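Local structure of purine catabolism protein pucG (Bacillus subtilis, 3ISL) at residues A[80-85]-A[217-222]. The protein catalyses the pyridoxal-phosphate-dependent transfer of an amino group from (S)-ureidoglycine to glyoxylate, giving oxalurate and glycine in purine catabolism. Numbering follows the deposited sequence.
Sequences ASVIEP and DVIAAR
At the C-terminal end of helix 71-82 in the class-V aminotransferase fold, Arg222 meets the carbonyls of the last helical turn and of the residue beyond it. Its NH1 donates to Ile83 O at 2.8 Å, from above the carbonyl plane (75° out of it), and more weakly to Ser81 O at 3.2 Å. Ala80 O is tied in through a water that donates to it and accepts from Arg222 NH2. A bend at chi3 (72°) in an otherwise stretched chain swings the guanidinium into this position. Glu84 covers one guanidinium face, its CG 3.7 Å above the plane and over the centre. The Glu84 carboxylate is turned 83° from the guanidinium plane, and the 3.8 Å between Glu84 OE2 and Arg222 NE marks a long salt bridge that is purely electrostatic, the oxygen sitting far off that plane. A leucine in place of Arg222 would probably leave Ile83 O without this donor and Glu84 without this positive neighbour. Beside this polar part, Val82 CG2 meets Val218 CG1 at 3.8 Å, the two side chains crossing at about a right angle, and Ile219 CD1 lies 3.7 Å from Ser81 OG, which bonds back to Val78 O. Helix 213-220 thus packs against the end of helix 71-82, with Leu251 of helix 251-257 touching Ser81 and Ile219, while Val82 also reaches strands 139-143 and 168-172 of the central sheet.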
# COMPACT_ATOMS: atom_id res chain seq x y z
N ALA A 80 -9.85 -12.53 5.25
CA ALA A 80 -10.40 -12.93 3.95
C ALA A 80 -9.97 -14.36 3.56
O ALA A 80 -10.76 -15.13 3.02
CB ALA A 80 -9.98 -11.94 2.84
N SER A 81 -8.73 -14.70 3.84
CA SER A 81 -8.19 -15.93 3.28
C SER A 81 -8.64 -17.14 4.12
O SER A 81 -8.67 -18.24 3.63
CB SER A 81 -6.67 -15.83 3.19
OG SER A 81 -6.11 -15.88 4.51
N VAL A 82 -9.10 -16.89 5.34
CA VAL A 82 -9.41 -17.94 6.29
C VAL A 82 -10.94 -18.06 6.62
O VAL A 82 -11.35 -18.98 7.29
CB VAL A 82 -8.47 -17.68 7.49
CG1 VAL A 82 -9.14 -17.31 8.72
CG2 VAL A 82 -7.29 -18.68 7.52
N ILE A 83 -11.76 -17.16 6.05
CA ILE A 83 -13.19 -17.11 6.32
C ILE A 83 -14.00 -17.45 5.12
O ILE A 83 -13.86 -16.79 4.09
CB ILE A 83 -13.65 -15.74 6.82
CG1 ILE A 83 -13.11 -15.53 8.24
CG2 ILE A 83 -15.21 -15.68 6.85
CD1 ILE A 83 -13.33 -14.15 8.79
N GLU A 84 -14.82 -18.49 5.23
CA GLU A 84 -15.85 -18.78 4.23
C GLU A 84 -17.22 -18.39 4.83
O GLU A 84 -17.38 -18.46 6.05
CB GLU A 84 -15.85 -20.28 3.88
CG GLU A 84 -14.80 -20.72 2.82
CD GLU A 84 -14.41 -22.22 2.99
OE1 GLU A 84 -15.19 -22.95 3.63
OE2 GLU A 84 -13.32 -22.65 2.52
N PRO A 85 -18.19 -17.99 3.99
CA PRO A 85 -19.49 -17.63 4.56
C PRO A 85 -19.94 -18.68 5.57
O PRO A 85 -19.68 -19.87 5.35
CB PRO A 85 -20.43 -17.64 3.32
CG PRO A 85 -19.50 -17.13 2.24
CD PRO A 85 -18.21 -17.90 2.52
N ASP A 217 -2.58 -24.51 5.62
CA ASP A 217 -3.47 -25.57 5.08
C ASP A 217 -4.92 -25.12 4.77
O ASP A 217 -5.51 -25.58 3.80
CB ASP A 217 -3.46 -26.80 5.99
CG ASP A 217 -2.08 -27.43 6.09
OD1 ASP A 217 -1.88 -28.24 6.97
OD2 ASP A 217 -1.19 -27.05 5.30
N VAL A 218 -5.50 -24.25 5.61
CA VAL A 218 -6.83 -23.71 5.32
C VAL A 218 -6.78 -22.83 4.06
O VAL A 218 -7.69 -22.86 3.27
CB VAL A 218 -7.35 -22.88 6.51
CG1 VAL A 218 -8.57 -22.02 6.10
CG2 VAL A 218 -7.66 -23.76 7.70
N ILE A 219 -5.68 -22.08 3.85
CA ILE A 219 -5.53 -21.23 2.69
C ILE A 219 -5.36 -22.12 1.45
O ILE A 219 -5.93 -21.87 0.40
CB ILE A 219 -4.31 -20.33 2.88
CG1 ILE A 219 -4.50 -19.36 4.08
CG2 ILE A 219 -4.00 -19.58 1.62
CD1 ILE A 219 -3.38 -18.35 4.21
N ALA A 220 -4.58 -23.19 1.59
CA ALA A 220 -4.38 -24.09 0.47
C ALA A 220 -5.69 -24.72 0.04
O ALA A 220 -5.91 -24.92 -1.16
CB ALA A 220 -3.35 -25.15 0.81
N ALA A 221 -6.57 -25.05 0.99
CA ALA A 221 -7.87 -25.67 0.61
C ALA A 221 -8.75 -24.74 -0.27
O ALA A 221 -9.85 -25.13 -0.68
CB ALA A 221 -8.62 -26.18 1.83
N ARG A 222 -8.22 -23.55 -0.60
CA ARG A 222 -8.96 -22.52 -1.35
C ARG A 222 -8.26 -21.86 -2.60
O ARG A 222 -7.03 -21.88 -2.78
CB ARG A 222 -9.39 -21.40 -0.39
CG ARG A 222 -10.24 -21.81 0.83
CD ARG A 222 -10.55 -20.52 1.69
NE ARG A 222 -11.52 -19.68 1.00
CZ ARG A 222 -12.08 -18.56 1.46
NH1 ARG A 222 -11.76 -18.08 2.66
NH2 ARG A 222 -12.95 -17.91 0.68
O HOH W 1 -13.01 -15.03 1.16